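Local coordinates for Emp46p (Saccharomyces cerevisiae, PDB 2A6V), which serves as a lectin-type cargo receptor with a calcium-independent carbohydrate recognition domain and is involved in the secretion of glycoproteins in yeast, at residues G79-Q91 and G103-L117. Numbering follows the deposited sequence.
Sequences GSTKGGLAFWLKQ and GSSKKFNGLMILLRL
The six-membered ring of Trp88 lies between Met112 and Ser104: Met112 CG sits over one face, 3.8 Å from the ring centroid, and Ser104 CB lies over the opposite face. Met112 SD, further along, reaches Trp88 CH2 at 3.4 Å in an oblique Met-aromatic contact. The outer edge of the indole, led by CZ3, points at the centre of the Phe108 ring, a T-shaped pair with planes 88° apart. At the edge of the Phe87 ring, on the other side of the sheet, stands Leu115 CD1. Lys90 runs past Phe108, CD 3.9 Å from CD1 of that ring, and a bend at chi3 (-42°) helps bring its NZ to Ser104 OG at 2.7 Å; Ser104 OG in turn donates to Ser105 O. A water also links Lys90 NZ to Gly103 O.

Between these two layers of side chains, strands 84-90 and 111-115 pair antiparallel, with Leu85-Leu115, Phe87-Ile113 and Leu89-Leu111 as hydrogen-bonded pairs. Beyond them Gln91 N bonds to Asn109 O, and Gln91 NE2 donates a hydrogen bond to Asn109 OD1 at 2.8 Å; the donor lies in the plane of its own amide but above that of the acceptor carbonyl, and the two amides stand 87° apart. At the far end, Lys82 NZ and Arg116 NH1 are 3.9 Å apart and share a water; Asp119 forms a salt bridge with Arg116.

These are neighbouring central strands of one sheet of the legume-lectin-like beta sandwich. Leu85, Leu89 and Leu115 pack on strand 66-75 of the other sheet, while Met112 touches Tyr128, a potassium ligand, on the opposite face. Chemically, the indole is held by dispersion and CH-pi contacts, its NE1 satisfied by Ser200, and the Lys90 ammonium is bound through neutral oxygens, while water and Asp119 probably ease the Lys82-Arg116 repulsion.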
ATOM      1  N   GLY A  79     -14.034  14.935  -3.143  1.00 16.61           N
ATOM      2  CA  GLY A  79     -13.819  16.063  -4.010  1.00 16.85           C
ATOM      3  C   GLY A  79     -12.405  16.081  -4.544  1.00 16.94           C
ATOM      4  O   GLY A  79     -11.594  15.197  -4.267  1.00 16.36           O
ATOM      5  N   SER A  80     -12.103  17.153  -5.264  1.00 17.63           N
ATOM      6  CA  SER A  80     -10.845  17.276  -5.965  1.00 18.01           C
ATOM      7  C   SER A  80      -9.690  17.389  -4.965  1.00 17.20           C
ATOM      8  O   SER A  80      -9.786  18.090  -3.969  1.00 18.13           O
ATOM      9  CB  SER A  80     -10.897  18.503  -6.887  1.00 18.16           C
ATOM     10  OG  SER A  80      -9.714  18.634  -7.639  1.00 23.57           O
ATOM     11  N   THR A  81      -8.608  16.675  -5.260  1.00 16.70           N
ATOM     12  CA  THR A  81      -7.424  16.657  -4.421  1.00 15.62           C
ATOM     13  C   THR A  81      -6.335  15.890  -5.144  1.00 14.95           C
ATOM     14  O   THR A  81      -6.630  15.044  -5.987  1.00 15.67           O
ATOM     15  CB  THR A  81      -7.741  15.958  -3.073  1.00 16.02           C
ATOM     16  OG1 THR A  81      -6.568  15.929  -2.261  1.00 15.88           O
ATOM     17  CG2 THR A  81      -8.126  14.464  -3.246  1.00 15.50           C
ATOM     18  N   LYS A  82      -5.082  16.199  -4.830  1.00 15.06           N
ATOM     19  CA  LYS A  82      -3.945  15.410  -5.292  1.00 15.09           C
ATOM     20  C   LYS A  82      -3.488  14.403  -4.249  1.00 14.33           C
ATOM     21  O   LYS A  82      -2.558  13.637  -4.478  1.00 14.04           O
ATOM     22  CB  LYS A  82      -2.791  16.336  -5.686  1.00 16.21           C
ATOM     23  CG  LYS A  82      -3.078  17.087  -7.006  1.00 20.56           C
ATOM     24  CD  LYS A  82      -3.076  16.124  -8.207  1.00 23.99           C
ATOM     25  CE  LYS A  82      -3.460  16.807  -9.496  1.00 26.88           C
ATOM     26  NZ  LYS A  82      -3.776  15.845 -10.576  1.00 28.48           N
ATOM     27  N   GLY A  83      -4.169  14.369  -3.105  1.00 12.82           N
ATOM     28  CA  GLY A  83      -3.850  13.399  -2.080  1.00 12.46           C
ATOM     29  C   GLY A  83      -4.161  11.998  -2.533  1.00 12.24           C
ATOM     30  O   GLY A  83      -4.949  11.781  -3.441  1.00 13.10           O
ATOM     31  N   GLY A  84      -3.535  11.028  -1.896  1.00 10.15           N
ATOM     32  CA  GLY A  84      -3.735   9.647  -2.266  1.00 10.82           C
ATOM     33  C   GLY A  84      -3.090   8.686  -1.302  1.00 10.45           C
ATOM     34  O   GLY A  84      -2.368   9.104  -0.390  1.00 10.71           O
ATOM     35  N   LEU A  85      -3.342   7.394  -1.527  1.00 10.06           N
ATOM     36  CA  LEU A  85      -2.955   6.278  -0.683  1.00  9.81           C
ATOM     37  C   LEU A  85      -2.212   5.240  -1.523  1.00 10.65           C
ATOM     38  O   LEU A  85      -2.719   4.763  -2.546  1.00 10.76           O
ATOM     39  CB  LEU A  85      -4.210   5.677  -0.070  1.00 10.60           C
ATOM     40  CG  LEU A  85      -4.075   4.329   0.626  1.00 10.64           C
ATOM     41  CD1 LEU A  85      -3.218   4.371   1.873  1.00 11.94           C
ATOM     42  CD2 LEU A  85      -5.468   3.807   1.006  1.00 12.79           C
ATOM     43  N   ALA A  86      -0.999   4.910  -1.120  1.00 10.24           N
ATOM     44  CA  ALA A  86      -0.108   4.011  -1.856  1.00 10.28           C
ATOM     45  C   ALA A  86       0.209   2.753  -1.082  1.00 11.26           C
ATOM     46  O   ALA A  86       0.363   2.797   0.149  1.00 11.03           O
ATOM     47  CB  ALA A  86       1.182   4.733  -2.253  1.00 11.11           C
ATOM     48  N   PHE A  87       0.323   1.640  -1.797  1.00 11.46           N
ATOM     49  CA  PHE A  87       0.793   0.375  -1.259  1.00 10.82           C
ATOM     50  C   PHE A  87       2.041  -0.004  -2.014  1.00 11.73           C
ATOM     51  O   PHE A  87       2.025   0.013  -3.243  1.00 12.54           O
ATOM     52  CB  PHE A  87      -0.293  -0.682  -1.396  1.00 11.70           C
ATOM     53  CG  PHE A  87      -1.522  -0.328  -0.644  1.00 10.75           C
ATOM     54  CD1 PHE A  87      -1.611  -0.596   0.714  1.00 11.76           C
ATOM     55  CD2 PHE A  87      -2.588   0.298  -1.270  1.00 11.42           C
ATOM     56  CE1 PHE A  87      -2.741  -0.239   1.420  1.00 11.89           C
ATOM     57  CE2 PHE A  87      -3.709   0.651  -0.564  1.00 11.79           C
ATOM     58  CZ  PHE A  87      -3.790   0.384   0.794  1.00 12.26           C
ATOM     59  N   TRP A  88       3.082  -0.379  -1.286  1.00 11.98           N
ATOM     60  CA  TRP A  88       4.417  -0.497  -1.827  1.00 11.94           C
ATOM     61  C   TRP A  88       4.993  -1.894  -1.642  1.00 12.93           C
ATOM     62  O   TRP A  88       4.822  -2.522  -0.577  1.00 12.95           O
ATOM     63  CB  TRP A  88       5.360   0.447  -1.100  1.00 12.03           C
ATOM     64  CG  TRP A  88       4.989   1.876  -1.095  1.00 12.93           C
ATOM     65  CD1 TRP A  88       4.263   2.508  -0.144  1.00 12.71           C
ATOM     66  CD2 TRP A  88       5.335   2.874  -2.066  1.00 12.70           C
ATOM     67  NE1 TRP A  88       4.122   3.837  -0.454  1.00 13.12           N
ATOM     68  CE2 TRP A  88       4.772   4.087  -1.634  1.00 12.89           C
ATOM     69  CE3 TRP A  88       6.078   2.869  -3.254  1.00 12.21           C
ATOM     70  CZ2 TRP A  88       4.930   5.285  -2.340  1.00 13.80           C
ATOM     71  CZ3 TRP A  88       6.217   4.067  -3.964  1.00 13.81           C
ATOM     72  CH2 TRP A  88       5.640   5.249  -3.495  1.00 12.51           C
ATOM     73  N   LEU A  89       5.686  -2.351  -2.673  1.00 14.20           N
ATOM     74  CA  LEU A  89       6.647  -3.442  -2.579  1.00 15.31           C
ATOM     75  C   LEU A  89       7.935  -2.880  -3.176  1.00 16.98           C
ATOM     76  O   LEU A  89       7.960  -2.583  -4.368  1.00 16.54           O
ATOM     77  CB  LEU A  89       6.178  -4.664  -3.383  1.00 15.88           C
ATOM     78  CG  LEU A  89       4.863  -5.325  -3.001  1.00 16.73           C
ATOM     79  CD1 LEU A  89       4.666  -6.578  -3.848  1.00 17.77           C
ATOM     80  CD2 LEU A  89       4.819  -5.698  -1.548  1.00 18.95           C
ATOM     81  N   LYS A  90       8.976  -2.684  -2.374  1.00 17.63           N
ATOM     82  CA  LYS A  90      10.199  -2.016  -2.848  1.00 20.71           C
ATOM     83  C   LYS A  90      11.454  -2.838  -2.540  1.00 22.78           C
ATOM     84  O   LYS A  90      11.507  -3.549  -1.549  1.00 22.65           O
ATOM     85  CB  LYS A  90      10.317  -0.637  -2.200  1.00 22.17           C
ATOM     86  CG  LYS A  90       9.219   0.331  -2.617  1.00 24.43           C
ATOM     87  CD  LYS A  90       9.630   1.811  -2.635  1.00 27.49           C
ATOM     88  CE  LYS A  90      10.467   2.199  -1.445  1.00 29.78           C
ATOM     89  NZ  LYS A  90      10.838   3.625  -1.500  1.00 31.53           N
ATOM     90  N   GLN A  91      12.455  -2.743  -3.411  1.00 24.34           N
ATOM     91  CA  GLN A  91      13.729  -3.449  -3.219  1.00 26.76           C
ATOM     92  C   GLN A  91      14.889  -2.475  -3.308  1.00 28.83           C
ATOM     93  O   GLN A  91      14.715  -1.316  -3.688  1.00 28.84           O
ATOM     94  CB  GLN A  91      13.890  -4.579  -4.247  1.00 27.44           C
ATOM     95  CG  GLN A  91      13.850  -4.121  -5.698  1.00 28.75           C
ATOM     96  CD  GLN A  91      14.246  -5.209  -6.679  1.00 29.91           C
ATOM     97  OE1 GLN A  91      14.621  -6.320  -6.278  1.00 32.06           O
ATOM     98  NE2 GLN A  91      14.167  -4.897  -7.970  1.00 30.44           N
ATOM     99  N   GLY A 103       5.569   8.346   0.994  1.00 15.01           N
ATOM    100  CA  GLY A 103       6.142   7.033   1.176  1.00 16.08           C
ATOM    101  C   GLY A 103       7.515   6.743   0.602  1.00 16.34           C
ATOM    102  O   GLY A 103       8.198   5.840   1.087  1.00 19.08           O
ATOM    103  N   SER A 104       7.902   7.468  -0.433  1.00 16.39           N
ATOM    104  CA  SER A 104       9.093   7.117  -1.201  1.00 16.03           C
ATOM    105  C   SER A 104       9.659   8.326  -1.931  1.00 16.17           C
ATOM    106  O   SER A 104       8.961   9.296  -2.208  1.00 15.90           O
ATOM    107  CB  SER A 104       8.695   6.057  -2.238  1.00 16.12           C
ATOM    108  OG  SER A 104       9.809   5.615  -3.009  1.00 16.99           O
ATOM    109  N   SER A 105      10.930   8.242  -2.307  1.00 16.27           N
ATOM    110  CA  SER A 105      11.475   9.065  -3.369  1.00 16.82           C
ATOM    111  C   SER A 105      10.718   8.811  -4.671  1.00 16.68           C
ATOM    112  O   SER A 105      10.185   7.717  -4.888  1.00 16.56           O
ATOM    113  CB  SER A 105      12.946   8.686  -3.569  1.00 17.08           C
ATOM    114  OG  SER A 105      13.501   9.338  -4.669  1.00 19.02           O
ATOM    115  N   LYS A 106      10.690   9.793  -5.557  1.00 17.67           N
ATOM    116  CA  LYS A 106      10.180   9.607  -6.902  1.00 18.43           C
ATOM    117  C   LYS A 106      11.001   8.545  -7.640  1.00 18.37           C
ATOM    118  O   LYS A 106      10.492   7.846  -8.526  1.00 18.20           O
ATOM    119  CB  LYS A 106      10.214  10.926  -7.680  1.00 18.83           C
ATOM    120  CG  LYS A 106       9.200  11.942  -7.176  1.00 20.65           C
ATOM    121  CD  LYS A 106       8.939  13.087  -8.161  1.00 23.19           C
ATOM    122  CE  LYS A 106      10.093  14.053  -8.242  1.00 24.25           C
ATOM    123  NZ  LYS A 106       9.729  15.276  -9.021  1.00 23.19           N
ATOM    124  N   LYS A 107      12.276   8.430  -7.273  1.00 18.77           N
ATOM    125  CA  LYS A 107      13.147   7.405  -7.818  1.00 19.82           C
ATOM    126  C   LYS A 107      13.210   6.217  -6.854  1.00 19.25           C
ATOM    127  O   LYS A 107      13.765   6.304  -5.751  1.00 20.07           O
ATOM    128  CB  LYS A 107      14.552   7.975  -8.074  1.00 20.88           C
ATOM    129  CG  LYS A 107      15.450   7.033  -8.870  1.00 24.37           C
ATOM    130  CD  LYS A 107      16.891   7.567  -9.008  1.00 28.16           C
ATOM    131  CE  LYS A 107      16.966   8.924  -9.680  1.00 31.34           C
ATOM    132  NZ  LYS A 107      16.316   8.957 -11.018  1.00 33.98           N
ATOM    133  N   PHE A 108      12.601   5.112  -7.263  1.00 19.17           N
ATOM    134  CA  PHE A 108      12.546   3.915  -6.432  1.00 18.45           C
ATOM    135  C   PHE A 108      12.574   2.686  -7.329  1.00 18.52           C
ATOM    136  O   PHE A 108      12.401   2.777  -8.542  1.00 17.32           O
ATOM    137  CB  PHE A 108      11.295   3.926  -5.533  1.00 18.19           C
ATOM    138  CG  PHE A 108       9.999   3.781  -6.283  1.00 17.20           C
ATOM    139  CD1 PHE A 108       9.412   2.532  -6.479  1.00 17.13           C
ATOM    140  CD2 PHE A 108       9.367   4.888  -6.796  1.00 16.59           C
ATOM    141  CE1 PHE A 108       8.213   2.423  -7.190  1.00 16.80           C
ATOM    142  CE2 PHE A 108       8.188   4.783  -7.495  1.00 16.94           C
ATOM    143  CZ  PHE A 108       7.602   3.551  -7.692  1.00 16.82           C
ATOM    144  N   ASN A 109      12.823   1.551  -6.702  1.00 18.74           N
ATOM    145  CA  ASN A 109      12.899   0.279  -7.369  1.00 19.18           C
ATOM    146  C   ASN A 109      11.816  -0.602  -6.783  1.00 18.67           C
ATOM    147  O   ASN A 109      11.920  -1.100  -5.660  1.00 18.60           O
ATOM    148  CB  ASN A 109      14.276  -0.340  -7.156  1.00 19.58           C
ATOM    149  CG  ASN A 109      14.571  -1.426  -8.146  1.00 22.32           C
ATOM    150  OD1 ASN A 109      13.697  -2.216  -8.518  1.00 25.78           O
ATOM    151  ND2 ASN A 109      15.824  -1.465  -8.607  1.00 26.99           N
ATOM    152  N   GLY A 110      10.738  -0.751  -7.525  1.00 17.52           N
ATOM    153  CA  GLY A 110       9.662  -1.590  -7.067  1.00 16.36           C
ATOM    154  C   GLY A 110       8.328  -1.248  -7.658  1.00 14.94           C
ATOM    155  O   GLY A 110       8.236  -0.723  -8.766  1.00 14.86           O
ATOM    156  N   LEU A 111       7.291  -1.548  -6.884  1.00 14.17           N
ATOM    157  CA  LEU A 111       5.904  -1.489  -7.295  1.00 13.23           C
ATOM    158  C   LEU A 111       5.155  -0.563  -6.363  1.00 13.36           C
ATOM    159  O   LEU A 111       5.304  -0.649  -5.145  1.00 12.85           O
ATOM    160  CB  LEU A 111       5.299  -2.884  -7.237  1.00 13.49           C
ATOM    161  CG  LEU A 111       3.788  -3.011  -7.375  1.00 13.90           C
ATOM    162  CD1 LEU A 111       3.288  -2.596  -8.782  1.00 14.66           C
ATOM    163  CD2 LEU A 111       3.347  -4.437  -7.045  1.00 15.32           C
ATOM    164  N   MET A 112       4.405   0.359  -6.953  1.00 12.02           N
ATOM    165  CA  MET A 112       3.526   1.259  -6.230  1.00 12.38           C
ATOM    166  C   MET A 112       2.117   1.069  -6.772  1.00 11.85           C
ATOM    167  O   MET A 112       1.873   1.305  -7.965  1.00 12.56           O
ATOM    168  CB  MET A 112       3.957   2.711  -6.443  1.00 12.29           C
ATOM    169  CG  MET A 112       3.112   3.713  -5.680  1.00 12.09           C
ATOM    170  SD  MET A 112       3.401   5.443  -6.022  1.00 13.68           S
ATOM    171  CE  MET A 112       2.767   5.557  -7.669  1.00 14.11           C
ATOM    172  N   ILE A 113       1.175   0.727  -5.902  1.00 11.17           N
ATOM    173  CA  ILE A 113      -0.232   0.596  -6.238  1.00 12.15           C
ATOM    174  C   ILE A 113      -0.937   1.752  -5.560  1.00 11.61           C
ATOM    175  O   ILE A 113      -0.925   1.866  -4.325  1.00 12.23           O
ATOM    176  CB  ILE A 113      -0.798  -0.769  -5.782  1.00 12.51           C
ATOM    177  CG1 ILE A 113      -0.014  -1.909  -6.470  1.00 14.37           C
ATOM    178  CG2 ILE A 113      -2.286  -0.840  -6.051  1.00 14.51           C
ATOM    179  CD1 ILE A 113      -0.415  -3.310  -6.032  1.00 16.44           C
ATOM    180  N   LEU A 114      -1.549   2.626  -6.347  1.00 11.85           N
ATOM    181  CA  LEU A 114      -1.951   3.918  -5.893  1.00 11.37           C
ATOM    182  C   LEU A 114      -3.446   4.097  -6.037  1.00 11.54           C
ATOM    183  O   LEU A 114      -3.994   3.859  -7.113  1.00 11.43           O
ATOM    184  CB  LEU A 114      -1.219   4.982  -6.703  1.00 11.90           C
ATOM    185  CG  LEU A 114      -1.576   6.421  -6.437  1.00 11.43           C
ATOM    186  CD1 LEU A 114      -1.260   6.859  -5.015  1.00 12.43           C
ATOM    187  CD2 LEU A 114      -0.821   7.288  -7.436  1.00 13.25           C
ATOM    188  N   LEU A 115      -4.107   4.510  -4.954  1.00 10.94           N
ATOM    189  CA  LEU A 115      -5.478   4.979  -4.937  1.00 11.79           C
ATOM    190  C   LEU A 115      -5.442   6.487  -4.914  1.00 11.32           C
ATOM    191  O   LEU A 115      -4.958   7.094  -3.949  1.00 11.75           O
ATOM    192  CB  LEU A 115      -6.257   4.470  -3.728  1.00 12.24           C
ATOM    193  CG  LEU A 115      -6.720   3.022  -3.830  1.00 14.58           C
ATOM    194  CD1 LEU A 115      -5.548   2.030  -3.917  1.00 14.98           C
ATOM    195  CD2 LEU A 115      -7.634   2.671  -2.724  1.00 19.65           C
ATOM    196  N   ARG A 116      -5.906   7.112  -5.988  1.00 11.96           N
ATOM    197  CA  ARG A 116      -5.930   8.568  -6.075  1.00 11.90           C
ATOM    198  C   ARG A 116      -6.927   8.980  -7.138  1.00 12.37           C
ATOM    199  O   ARG A 116      -7.572   8.129  -7.755  1.00 12.22           O
ATOM    200  CB  ARG A 116      -4.541   9.129  -6.387  1.00 12.37           C
ATOM    201  CG  ARG A 116      -4.067   9.026  -7.824  1.00 12.66           C
ATOM    202  CD  ARG A 116      -3.070  10.124  -8.216  1.00 13.80           C
ATOM    203  NE  ARG A 116      -2.679  10.022  -9.618  1.00 12.59           N
ATOM    204  CZ  ARG A 116      -2.327  11.051 -10.374  1.00 15.35           C
ATOM    205  NH1 ARG A 116      -2.288  12.285  -9.866  1.00 16.48           N
ATOM    206  NH2 ARG A 116      -2.020  10.853 -11.655  1.00 16.49           N
ATOM    207  N   LEU A 117      -7.058  10.284  -7.314  1.00 12.73           N
ATOM    208  CA  LEU A 117      -7.768  10.833  -8.459  1.00 13.20           C
ATOM    209  C   LEU A 117      -6.759  10.996  -9.570  1.00 14.03           C
ATOM    210  O   LEU A 117      -5.998  11.973  -9.623  1.00 14.82           O
ATOM    211  CB  LEU A 117      -8.438  12.149  -8.089  1.00 13.86           C
ATOM    212  CG  LEU A 117      -9.329  12.107  -6.849  1.00 14.93           C
ATOM    213  CD1 LEU A 117     -10.079  13.371  -6.684  1.00 15.35           C
ATOM    214  CD2 LEU A 117     -10.278  10.945  -6.877  1.00 15.22           C
TER
HETATM  215  O   HOH W   1      -5.549  12.457  -6.006  1.00 13.57           O
HETATM  216  O   HOH W   2      -1.878  13.109  -7.136  1.00 21.20           O
HETATM  217  O   HOH W   3      -1.328  14.491 -11.476  1.00 24.36           O
HETATM  218  O   HOH W   4      -5.980  14.347 -10.584  1.00 31.68           O
HETATM  219  O   HOH W   5      10.495   4.334   1.048  1.00 28.14           O
HETATM  220  O   HOH W   6      13.534   1.524  -3.915  1.00 32.35           O